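Local coordinates for protein proteinase K (Serratia sp., PDB 2B6N) that probably cleaves proteins as a calcium-binding serine endopeptidase of the subtilase family, this chain being its proteinase K-like catalytic domain, at residues D141-A146 with I151-A156; A112-V117 with Q137-A142; T67-H72 with G95-N100; G232-Y237 with A247-L252. One frame throughout, in Å; residues are numbered along the deposited sequence.

Interaction 1: D141-A146 with I151-A156; sequences DAVNAA and ITFVVA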
loop_
_atom_site.group_PDB
_atom_site.type_symbol
_atom_site.label_atom_id
_atom_site.label_comp_id
_atom_site.label_asym_id
_atom_site.label_seq_id
_atom_site.Cartn_x
_atom_site.Cartn_y
_atom_site.Cartn_z
ATOM N N ASP A 141 3.179 14.850 -11.286
ATOM C CA ASP A 141 4.276 15.736 -10.898
ATOM C C ASP A 141 4.452 15.780 -9.394
ATOM O O ASP A 141 5.589 15.805 -8.892
ATOM C CB ASP A 141 4.027 17.166 -11.374
ATOM C CG ASP A 141 4.241 17.342 -12.875
ATOM O OD1 ASP A 141 4.840 16.459 -13.537
ATOM O OD2 ASP A 141 3.779 18.386 -13.363
ATOM N N ALA A 142 3.334 15.839 -8.670
ATOM C CA ALA A 142 3.414 15.913 -7.219
ATOM C C ALA A 142 4.020 14.625 -6.661
ATOM O O ALA A 142 4.835 14.677 -5.743
ATOM C CB ALA A 142 2.040 16.209 -6.582
ATOM N N VAL A 143 3.618 13.482 -7.216
ATOM C CA VAL A 143 4.179 12.182 -6.804
ATOM C C VAL A 143 5.680 12.099 -7.114
ATOM O O VAL A 143 6.485 11.753 -6.250
ATOM C CB VAL A 143 3.451 10.975 -7.459
ATOM C CG1 VAL A 143 4.208 9.653 -7.158
ATOM C CG2 VAL A 143 2.026 10.876 -6.952
ATOM N N ASN A 144 6.029 12.406 -8.354
ATOM C CA ASN A 144 7.419 12.330 -8.806
ATOM C C ASN A 144 8.322 13.271 -7.985
ATOM O O ASN A 144 9.436 12.893 -7.608
ATOM C CB ASN A 144 7.526 12.645 -10.304
ATOM C CG ASN A 144 6.957 11.551 -11.191
ATOM O OD1 ASN A 144 6.849 10.393 -10.804
ATOM N ND2 ASN A 144 6.593 11.930 -12.406
ATOM N N ALA A 145 7.813 14.465 -7.662
ATOM C CA ALA A 145 8.544 15.404 -6.817
ATOM C C ALA A 145 8.742 14.886 -5.388
ATOM O O ALA A 145 9.832 15.047 -4.819
ATOM C CB ALA A 145 7.846 16.806 -6.801
ATOM N N ALA A 146 7.705 14.266 -4.798
ATOM C CA ALA A 146 7.830 13.709 -3.436
ATOM C C ALA A 146 8.845 12.565 -3.399
ATOM O O ALA A 146 9.602 12.425 -2.435
ATOM C CB ALA A 146 6.459 13.240 -2.896
ATOM N N ILE A 151 11.027 10.081 -0.579
ATOM C CA ILE A 151 9.965 9.232 -0.014
ATOM C C ILE A 151 9.514 8.245 -1.071
ATOM O O ILE A 151 9.107 8.638 -2.161
ATOM C CB ILE A 151 8.750 10.057 0.511
ATOM C CG1 ILE A 151 9.174 11.009 1.644
ATOM C CG2 ILE A 151 7.629 9.144 0.998
ATOM C CD1 ILE A 151 9.219 12.480 1.229
ATOM N N THR A 152 9.589 6.959 -0.741
ATOM C CA THR A 152 9.111 5.916 -1.634
ATOM C C THR A 152 7.585 5.990 -1.689
ATOM O O THR A 152 6.941 5.908 -0.645
ATOM C CB THR A 152 9.566 4.517 -1.117
ATOM O OG1 THR A 152 11.009 4.465 -1.098
ATOM C CG2 THR A 152 9.006 3.378 -1.972
ATOM N N PHE A 153 7.028 6.157 -2.893
ATOM C CA PHE A 153 5.571 6.112 -3.103
ATOM C C PHE A 153 5.108 4.817 -3.753
ATOM O O PHE A 153 5.656 4.374 -4.771
ATOM C CB PHE A 153 5.102 7.295 -3.961
ATOM C CG PHE A 153 4.748 8.494 -3.168
ATOM C CD1 PHE A 153 5.716 9.192 -2.471
ATOM C CD2 PHE A 153 3.436 8.923 -3.116
ATOM C CE1 PHE A 153 5.384 10.298 -1.729
ATOM C CE2 PHE A 153 3.090 10.043 -2.374
ATOM C CZ PHE A 153 4.063 10.728 -1.676
ATOM N N VAL A 154 4.063 4.239 -3.167
ATOM C CA VAL A 154 3.496 2.972 -3.619
ATOM C C VAL A 154 2.006 3.241 -3.855
ATOM O O VAL A 154 1.341 3.804 -2.986
ATOM C CB VAL A 154 3.666 1.863 -2.547
ATOM C CG1 VAL A 154 3.094 0.527 -3.077
ATOM C CG2 VAL A 154 5.146 1.688 -2.158
ATOM N N VAL A 155 1.500 2.856 -5.022
ATOM C CA VAL A 155 0.144 3.229 -5.458
ATOM C C VAL A 155 -0.603 2.067 -6.101
ATOM O O VAL A 155 0.014 1.165 -6.691
ATOM C CB VAL A 155 0.125 4.482 -6.424
ATOM C CG1 VAL A 155 1.027 5.588 -5.891
ATOM C CG2 VAL A 155 0.537 4.117 -7.874
ATOM N N ALA A 156 -1.931 2.091 -5.987
ATOM C CA ALA A 156 -2.778 1.057 -6.592
ATOM C C ALA A 156 -2.833 1.250 -8.105
ATOM O O ALA A 156 -2.888 2.403 -8.595
ATOM C CB ALA A 156 -4.177 1.101 -5.989
#
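Phe-153 and Ala-146 carry the apolar part of this contact between a helix and the strand that follows it. The methyl CB of Ala-146 lies 3.3 Å from CE1 of Phe-153 and 3.7 Å from CZ, so the far end of the ring is closely packed against the last turn of segment 141-146. One helical turn earlier, CG1 of Val-143 comes to 4.1 Å from CB of Phe-153 and lies about as far from the ring atoms CG and CD2. Val-143 holds this branch anti to its own nitrogen (chi1 172°), which brings it to the root of the phenyl group while Ala-146 takes the outer end. Both methyl groups approach the ring obliquely.

The polar part is a single backbone bond. Ile-151 N donates to Ala-146 O at 3.3 Å; the bond is nearly straight (161°) but long and weak. CD1 of Ile-151 also comes to 3.7 Å from Ala-146 O, placing an apolar branch beside the same carbonyl.

All four touching residues are buried. Phe-153 also packs on Ala-127 and Met-129 of strand 125-129, and Val-143 on Met-129. Strands 125-129 and 152-156 are parallel neighbours in the sheet, and helix 137-148 connects them, so the contact is the return half of a beta-alpha-beta crossover in the subtilase alpha/beta fold.

Interaction 2: A112-V117 with Q137-A142; sequences AGINWV and QATDDA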
loop_
_atom_site.group_PDB
_atom_site.type_symbol
_atom_site.label_atom_id
_atom_site.label_comp_id
_atom_site.label_asym_id
_atom_site.label_seq_id
_atom_site.Cartn_x
_atom_site.Cartn_y
_atom_site.Cartn_z
ATOM N N ALA A 112 -2.566 18.145 -2.402
ATOM C CA ALA A 112 -2.249 18.712 -1.091
ATOM C C ALA A 112 -1.668 17.658 -0.142
ATOM O O ALA A 112 -0.680 17.925 0.539
ATOM C CB ALA A 112 -3.480 19.420 -0.462
ATOM N N GLY A 113 -2.273 16.471 -0.103
ATOM C CA GLY A 113 -1.780 15.365 0.755
ATOM C C GLY A 113 -0.397 14.848 0.348
ATOM O O GLY A 113 0.457 14.554 1.204
ATOM N N ILE A 114 -0.185 14.713 -0.957
ATOM C CA ILE A 114 1.131 14.292 -1.476
ATOM C C ILE A 114 2.192 15.300 -1.023
ATOM O O ILE A 114 3.239 14.921 -0.480
ATOM C CB ILE A 114 1.129 14.204 -3.017
ATOM C CG1 ILE A 114 0.166 13.109 -3.502
ATOM C CG2 ILE A 114 2.542 13.917 -3.539
ATOM C CD1 ILE A 114 -0.238 13.221 -4.990
ATOM N N ASN A 115 1.907 16.583 -1.247
ATOM C CA ASN A 115 2.840 17.638 -0.894
ATOM C C ASN A 115 3.080 17.629 0.599
ATOM O O ASN A 115 4.211 17.811 1.040
ATOM C CB ASN A 115 2.350 19.015 -1.353
ATOM C CG ASN A 115 2.369 19.180 -2.876
ATOM O OD1 ASN A 115 3.073 18.465 -3.595
ATOM N ND2 ASN A 115 1.603 20.149 -3.369
ATOM N N TRP A 116 2.016 17.409 1.378
ATOM C CA TRP A 116 2.143 17.368 2.837
ATOM C C TRP A 116 3.169 16.326 3.262
ATOM O O TRP A 116 4.030 16.615 4.092
ATOM C CB TRP A 116 0.791 17.143 3.551
ATOM C CG TRP A 116 0.913 17.314 5.053
ATOM C CD1 TRP A 116 0.755 18.469 5.767
ATOM C CD2 TRP A 116 1.283 16.308 5.992
ATOM N NE1 TRP A 116 0.968 18.237 7.105
ATOM C CE2 TRP A 116 1.307 16.918 7.271
ATOM C CE3 TRP A 116 1.593 14.943 5.884
ATOM C CZ2 TRP A 116 1.621 16.209 8.432
ATOM C CZ3 TRP A 116 1.900 14.232 7.050
ATOM C CH2 TRP A 116 1.913 14.873 8.303
ATOM N N VAL A 117 3.070 15.117 2.703
ATOM C CA VAL A 117 4.059 14.054 2.997
ATOM C C VAL A 117 5.483 14.500 2.624
ATOM O O VAL A 117 6.408 14.355 3.437
ATOM C CB VAL A 117 3.705 12.701 2.305
ATOM C CG1 VAL A 117 4.813 11.640 2.548
ATOM C CG2 VAL A 117 2.346 12.176 2.817
ATOM N N GLN A 137 -1.323 15.036 -15.186
ATOM C CA GLN A 137 0.105 15.354 -15.067
ATOM C C GLN A 137 0.389 16.095 -13.756
ATOM O O GLN A 137 1.446 15.925 -13.170
ATOM C CB GLN A 137 0.599 16.165 -16.265
ATOM C CG GLN A 137 2.116 16.348 -16.276
ATOM C CD GLN A 137 2.857 15.043 -16.392
ATOM O OE1 GLN A 137 2.462 14.157 -17.156
ATOM N NE2 GLN A 137 3.932 14.894 -15.610
ATOM N N ALA A 138 -0.560 16.918 -13.303
ATOM C CA ALA A 138 -0.419 17.638 -12.022
ATOM C C ALA A 138 -0.241 16.660 -10.857
ATOM O O ALA A 138 0.642 16.850 -9.987
ATOM C CB ALA A 138 -1.637 18.574 -11.788
ATOM N N THR A 139 -1.068 15.612 -10.843
ATOM C CA THR A 139 -0.954 14.578 -9.823
ATOM C C THR A 139 0.376 13.819 -9.946
ATOM O O THR A 139 1.076 13.595 -8.952
ATOM C CB THR A 139 -2.126 13.577 -9.878
ATOM O OG1 THR A 139 -3.364 14.289 -9.722
ATOM C CG2 THR A 139 -1.994 12.533 -8.741
ATOM N N ASP A 140 0.712 13.417 -11.165
ATOM C CA ASP A 140 1.978 12.725 -11.430
ATOM C C ASP A 140 3.205 13.548 -10.994
ATOM O O ASP A 140 4.152 13.013 -10.412
ATOM C CB ASP A 140 2.093 12.362 -12.918
ATOM C CG ASP A 140 0.936 11.502 -13.420
ATOM O OD1 ASP A 140 0.236 10.854 -12.610
ATOM O OD2 ASP A 140 0.754 11.469 -14.659
ATOM N N ASP A 141 3.179 14.850 -11.286
ATOM C CA ASP A 141 4.276 15.736 -10.898
ATOM C C ASP A 141 4.452 15.780 -9.394
ATOM O O ASP A 141 5.589 15.805 -8.892
ATOM C CB ASP A 141 4.027 17.166 -11.374
ATOM C CG ASP A 141 4.241 17.342 -12.875
ATOM O OD1 ASP A 141 4.840 16.459 -13.537
ATOM O OD2 ASP A 141 3.779 18.386 -13.363
ATOM N N ALA A 142 3.334 15.839 -8.670
ATOM C CA ALA A 142 3.414 15.913 -7.219
ATOM C C ALA A 142 4.020 14.625 -6.661
ATOM O O ALA A 142 4.835 14.677 -5.743
ATOM C CB ALA A 142 2.040 16.209 -6.582
HETATM O O HOH W 1 5.121 16.820 -4.126
#
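Ala-142 O is gripped by two donors: the helical N-H of Ala-146 and a water molecule at 2.7 Å. The same water donates to Asn-115 OD1, also at 2.7 Å, and so bridges the two helices where no direct hydrogen bond crosses the interface. The helices, 107-120 and 137-148, are neighbouring crossover helices packed on one face of the parallel subtilase sheet. Their short segments run almost parallel, 12° between N-to-C directions and 9.8 Å apart at closest approach.

Ile-114 supplies the apolar filling. Its CB points toward segment 137-142, and the side chain divides there. Branch CG2, anti to the backbone nitrogen, reaches 3.8 Å from CB of Ala-142 and 3.3 Å from O of the same residue. The longer branch is extended at chi2 (162°), which carries CD1 alongside the helix to 4.2 Å from CG2 of Thr-139. Consecutive residues of helix 107-120 thus meet the methyl of Ala-142: Ile-114 by CG2 and Asn-115 by OD1, the latter at 3.9 Å.

Around this apolar middle, other groups anchor segment 137-142: Asp-140 forms a salt bridge with Arg-171, and Thr-139 OG1 is hydrogen-bonded to Ser-136. Within the first turn of that segment, Gln-137 NE2 donates to Asp-141 OD1 at 2.8 Å, the acceptor lying close to the amide plane while the donor sits 43° above the carboxylate plane.

Interaction 3: T67-H72 with G95-N100; sequences TDCNGH and GVRVLN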
loop_
_atom_site.group_PDB
_atom_site.type_symbol
_atom_site.label_atom_id
_atom_site.label_comp_id
_atom_site.label_asym_id
_atom_site.label_seq_id
_atom_site.Cartn_x
_atom_site.Cartn_y
_atom_site.Cartn_z
ATOM N N THR A 67 -8.810 11.076 11.514
ATOM C CA THR A 67 -9.585 9.849 11.762
ATOM C C THR A 67 -10.419 9.440 10.538
ATOM O O THR A 67 -10.769 10.269 9.708
ATOM C CB THR A 67 -10.498 9.953 13.007
ATOM O OG1 THR A 67 -11.076 8.667 13.282
ATOM C CG2 THR A 67 -11.608 10.959 12.795
ATOM N N ASP A 68 -10.736 8.152 10.465
ATOM C CA ASP A 68 -11.443 7.529 9.350
ATOM C C ASP A 68 -12.948 7.436 9.607
ATOM O O ASP A 68 -13.350 6.916 10.649
ATOM C CB ASP A 68 -10.880 6.113 9.213
ATOM C CG ASP A 68 -11.310 5.422 7.933
ATOM O OD1 ASP A 68 -11.939 6.055 7.062
ATOM O OD2 ASP A 68 -10.978 4.223 7.812
ATOM N N CYS A 69 -13.763 7.933 8.674
ATOM C CA CYS A 69 -15.225 7.722 8.704
ATOM C C CYS A 69 -15.747 6.878 7.543
ATOM O O CYS A 69 -16.956 6.818 7.305
ATOM C CB CYS A 69 -15.991 9.056 8.760
ATOM S SG CYS A 69 -15.489 10.225 7.481
ATOM N N ASN A 70 -14.835 6.212 6.831
ATOM C CA ASN A 70 -15.211 5.357 5.710
ATOM C C ASN A 70 -14.836 3.882 5.933
ATOM O O ASN A 70 -15.613 2.978 5.605
ATOM C CB ASN A 70 -14.592 5.853 4.399
ATOM C CG ASN A 70 -14.929 4.954 3.231
ATOM O OD1 ASN A 70 -15.954 5.131 2.543
ATOM N ND2 ASN A 70 -14.126 3.940 3.040
ATOM N N GLY A 71 -13.630 3.654 6.452
ATOM C CA GLY A 71 -13.124 2.292 6.666
ATOM C C GLY A 71 -11.923 1.980 5.788
ATOM O O GLY A 71 -10.971 1.361 6.236
ATOM N N HIS A 72 -11.977 2.433 4.535
ATOM C CA HIS A 72 -10.940 2.126 3.530
ATOM C C HIS A 72 -9.516 2.397 4.062
ATOM O O HIS A 72 -8.662 1.523 4.011
ATOM C CB HIS A 72 -11.228 2.970 2.287
ATOM C CG HIS A 72 -10.467 2.569 1.056
ATOM N ND1 HIS A 72 -9.340 3.239 0.636
ATOM C CD2 HIS A 72 -10.712 1.624 0.116
ATOM C CE1 HIS A 72 -8.908 2.711 -0.498
ATOM N NE2 HIS A 72 -9.725 1.728 -0.836
ATOM N N GLY A 95 -1.785 9.003 9.251
ATOM C CA GLY A 95 -2.933 9.232 8.380
ATOM C C GLY A 95 -2.905 10.596 7.704
ATOM O O GLY A 95 -2.738 11.642 8.363
ATOM N N VAL A 96 -3.042 10.578 6.381
ATOM C CA VAL A 96 -3.170 11.802 5.581
ATOM C C VAL A 96 -4.505 11.681 4.867
ATOM O O VAL A 96 -4.632 10.933 3.903
ATOM C CB VAL A 96 -1.983 11.974 4.600
ATOM C CG1 VAL A 96 -2.081 13.307 3.859
ATOM C CG2 VAL A 96 -0.675 11.937 5.389
ATOM N N ARG A 97 -5.520 12.377 5.384
ATOM C CA ARG A 97 -6.883 12.202 4.870
ATOM C C ARG A 97 -7.175 13.112 3.678
ATOM O O ARG A 97 -7.236 14.362 3.803
ATOM C CB ARG A 97 -7.923 12.355 6.002
ATOM C CG ARG A 97 -9.370 12.307 5.502
ATOM C CD ARG A 97 -10.365 12.308 6.667
ATOM N NE ARG A 97 -11.745 12.100 6.218
ATOM C CZ ARG A 97 -12.772 12.924 6.454
ATOM N NH1 ARG A 97 -12.618 14.046 7.154
ATOM N NH2 ARG A 97 -13.973 12.610 5.984
ATOM N N VAL A 98 -7.361 12.482 2.515
ATOM C CA VAL A 98 -7.645 13.218 1.282
ATOM C C VAL A 98 -8.949 12.748 0.633
ATOM O O VAL A 98 -9.359 13.268 -0.422
ATOM C CB VAL A 98 -6.484 13.154 0.267
ATOM C CG1 VAL A 98 -5.203 13.701 0.885
ATOM C CG2 VAL A 98 -6.260 11.720 -0.262
ATOM N N LEU A 99 -9.583 11.764 1.267
ATOM C CA LEU A 99 -10.818 11.187 0.740
ATOM C C LEU A 99 -11.867 11.293 1.815
ATOM O O LEU A 99 -11.557 11.088 2.990
ATOM C CB LEU A 99 -10.612 9.709 0.348
ATOM C CG LEU A 99 -9.546 9.408 -0.713
ATOM C CD1 LEU A 99 -9.545 7.917 -1.049
ATOM C CD2 LEU A 99 -9.794 10.262 -1.961
ATOM N N ASN A 100 -13.093 11.633 1.410
ATOM C CA ASN A 100 -14.182 11.895 2.367
ATOM C C ASN A 100 -14.875 10.617 2.921
ATOM O O ASN A 100 -14.414 9.483 2.686
ATOM C CB ASN A 100 -15.195 12.905 1.763
ATOM C CG ASN A 100 -15.897 12.378 0.527
ATOM O OD1 ASN A 100 -16.091 11.169 0.366
ATOM N ND2 ASN A 100 -16.312 13.289 -0.346
#
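Loop 67-72 passes beside the end of strand 92-97 and the turn after it, with the CA atoms of Asn-70 and Asn-100 7.4 Å apart and no hydrogen bond crossing between the segments. CB of Asn-70 faces the main-chain O of Asn-100 in a loose contact.

Arg-97 forms the main side-chain bridge. It leaves the strand with CG anti to the backbone nitrogen (chi1 175°) and stays extended to NE, so its end reaches the loop. There CD lies 3.7 Å from Thr-67 O, and NH2 comes to 3.2 Å from SG of Cys-69, both neighbours set obliquely to the guanidinium. Cys-69 SG is itself fixed by its disulfide to Cys-101, which ties the loop covalently to the residue directly after segment 95-100. The second terminal nitrogen, NH1, makes salt bridges with Asp-58 and Asp-61, and NE bonds weakly to Thr-40 O; the positive charge is probably balanced mainly at NH1, the terminal nitrogen not facing the sulfur.

The loop's own shape is set by Asp-68. Its OD1 accepts from Asn-70 N at 2.9 Å, making an Asx turn, and from Gly-71 N at 3.0 Å with an almost straight bond (175°). Both donors approach from the same face of the carboxylate, and Thr-40 OG1 also bonds this oxygen. These bonds hold the turn that ends at Gly-71, the N-cap of helix 72-81.

His-72 opens that helix, and its ND1 is hydrogen-bonded to Asp-39 OD1. With Ser-224 these residues form the predicted charge relay system, so the braced loop delivers the histidine of a subtilase catalytic triad.

Interaction 4: G232-Y237 with A247-L252; sequences GVAALY and AQVTNL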
loop_
_atom_site.group_PDB
_atom_site.type_symbol
_atom_site.label_atom_id
_atom_site.label_comp_id
_atom_site.label_asym_id
_atom_site.label_seq_id
_atom_site.Cartn_x
_atom_site.Cartn_y
_atom_site.Cartn_z
ATOM N N GLY A 232 4.145 -2.040 2.914
ATOM C CA GLY A 232 4.610 -2.716 4.120
ATOM C C GLY A 232 5.973 -3.359 3.919
ATOM O O GLY A 232 6.822 -3.280 4.789
ATOM N N VAL A 233 6.191 -3.974 2.754
ATOM C CA VAL A 233 7.493 -4.587 2.442
ATOM C C VAL A 233 8.575 -3.526 2.238
ATOM O O VAL A 233 9.701 -3.692 2.700
ATOM C CB VAL A 233 7.403 -5.585 1.256
ATOM C CG1 VAL A 233 8.794 -6.087 0.810
ATOM C CG2 VAL A 233 6.508 -6.793 1.644
ATOM N N ALA A 234 8.252 -2.436 1.546
ATOM C CA ALA A 234 9.181 -1.273 1.531
ATOM C C ALA A 234 9.638 -0.896 2.949
ATOM O O ALA A 234 10.836 -0.678 3.185
ATOM C CB ALA A 234 8.525 -0.065 0.843
ATOM N N ALA A 235 8.688 -0.840 3.889
ATOM C CA ALA A 235 9.001 -0.531 5.287
ATOM C C ALA A 235 9.927 -1.567 5.905
ATOM O O ALA A 235 10.831 -1.209 6.657
ATOM C CB ALA A 235 7.736 -0.395 6.130
ATOM N N LEU A 236 9.705 -2.847 5.603
ATOM C CA LEU A 236 10.645 -3.901 6.041
ATOM C C LEU A 236 12.052 -3.655 5.522
ATOM O O LEU A 236 13.026 -3.756 6.278
ATOM C CB LEU A 236 10.194 -5.285 5.563
ATOM C CG LEU A 236 8.854 -5.831 6.064
ATOM C CD1 LEU A 236 8.624 -7.247 5.529
ATOM C CD2 LEU A 236 8.766 -5.829 7.581
ATOM N N TYR A 237 12.162 -3.334 4.231
ATOM C CA TYR A 237 13.470 -3.130 3.604
ATOM C C TYR A 237 14.176 -1.906 4.184
ATOM O O TYR A 237 15.387 -1.889 4.302
ATOM C CB TYR A 237 13.353 -2.955 2.088
ATOM C CG TYR A 237 12.873 -4.163 1.300
ATOM C CD1 TYR A 237 12.724 -4.066 -0.078
ATOM C CD2 TYR A 237 12.551 -5.379 1.917
ATOM C CE1 TYR A 237 12.293 -5.149 -0.847
ATOM C CE2 TYR A 237 12.112 -6.488 1.152
ATOM C CZ TYR A 237 11.988 -6.345 -0.232
ATOM O OH TYR A 237 11.537 -7.370 -1.026
ATOM N N ALA A 247 14.634 4.828 -5.353
ATOM C CA ALA A 247 15.027 4.057 -6.523
ATOM C C ALA A 247 15.620 2.701 -6.118
ATOM O O ALA A 247 15.364 1.679 -6.772
ATOM C CB ALA A 247 16.017 4.857 -7.381
ATOM N N GLN A 248 16.399 2.703 -5.039
ATOM C CA GLN A 248 17.018 1.465 -4.516
ATOM C C GLN A 248 15.973 0.537 -3.873
ATOM O O GLN A 248 16.063 -0.690 -4.021
ATOM C CB GLN A 248 18.120 1.803 -3.525
ATOM C CG GLN A 248 19.339 2.498 -4.172
ATOM C CD GLN A 248 20.372 2.981 -3.170
ATOM O OE1 GLN A 248 20.045 3.437 -2.068
ATOM N NE2 GLN A 248 21.657 2.880 -3.551
ATOM N N VAL A 249 14.999 1.120 -3.165
ATOM C CA VAL A 249 13.842 0.341 -2.679
ATOM C C VAL A 249 13.096 -0.321 -3.851
ATOM O O VAL A 249 12.777 -1.506 -3.797
ATOM C CB VAL A 249 12.893 1.176 -1.792
ATOM C CG1 VAL A 249 11.646 0.366 -1.437
ATOM C CG2 VAL A 249 13.640 1.653 -0.520
ATOM N N THR A 250 12.819 0.450 -4.904
ATOM C CA THR A 250 12.145 -0.064 -6.094
ATOM C C THR A 250 12.906 -1.242 -6.699
ATOM O O THR A 250 12.315 -2.288 -7.007
ATOM C CB THR A 250 11.935 1.047 -7.162
ATOM O OG1 THR A 250 11.203 2.120 -6.579
ATOM C CG2 THR A 250 11.164 0.524 -8.372
ATOM N N ASN A 251 14.217 -1.063 -6.878
ATOM C CA ASN A 251 15.063 -2.121 -7.427
ATOM C C ASN A 251 15.097 -3.386 -6.565
ATOM O O ASN A 251 15.079 -4.507 -7.105
ATOM C CB ASN A 251 16.493 -1.620 -7.653
ATOM C CG ASN A 251 17.369 -2.660 -8.328
ATOM O OD1 ASN A 251 18.328 -3.149 -7.736
ATOM N ND2 ASN A 251 17.034 -3.022 -9.562
ATOM N N LEU A 252 15.145 -3.203 -5.244
ATOM C CA LEU A 252 15.203 -4.323 -4.301
ATOM C C LEU A 252 13.883 -5.090 -4.312
ATOM O O LEU A 252 13.876 -6.316 -4.294
ATOM C CB LEU A 252 15.527 -3.846 -2.893
ATOM C CG LEU A 252 16.082 -4.869 -1.896
ATOM C CD1 LEU A 252 17.338 -5.603 -2.455
ATOM C CD2 LEU A 252 16.400 -4.151 -0.611
#
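Tyr-237 and Leu-252 make the larger of two apolar meetings between these helices. Leu-252 lies obliquely across one side of the ring: its CD2 is 3.7 Å from CD1 of Tyr-237, and its CG is 3.9 Å from CE1. With CG anti to the leucine nitrogen (chi1 -160°), the branched end is carried toward the tyrosine. The second meeting is smaller. CB of Ala-234 touches CG1 of Val-249 at 3.9 Å, and here the backbones come nearest, the two CA atoms being 6.5 Å apart. The small methyl of Ala-234 fits this close approach. The two pairs are three residues apart on each helix, about one turn.

The next shell fixes the tyrosine. Its hydroxyl is hydrogen-bonded to Phe-275 O, and its ring forms a cation-pi interaction with Arg-256, one turn beyond Leu-252. These partners probably help to hold the ring at its unusual rotation, in which the ring plane nearly contains the bond from CA to CB (chi2 179°). Leu-253 packs against Tyr-237 and Val-233, extending the helix-helix interface, and Val-249 also rests on Leu-244 in the connecting loop.

Helix 223-240 bears the predicted catalytic Ser-224 near its start, and the contact lies further along it. Beyond, Val-249 CB approaches Thr-152 OG1 to 3.9 Å; Thr-152 points away from helix 137-148, so helix 246-256 meets strand 152-156 on its other face.

Overall arrangement
Following the chain, interaction 3 comes first: it closes a 22-residue excursion through helix 72-81 and brings strand 92-97 back beside the active-site loop. Interaction 2 then closes the path from helix 107-120 through strand 125-129 to helix 137-148. Interaction 1 starts where it ends, sharing Asp-141 and Ala-142, and closes the short turn into strand 152-156. Interaction 4 follows separately, joining helices 223-240 and 246-256. None nests inside another; interactions 1 and 2 overlap on one helix. Val-96 packs against Gly-113 and Trp-116, linking interactions 3 and 2, and Thr-152 meets Val-249, linking 1 and 4 across the sheet.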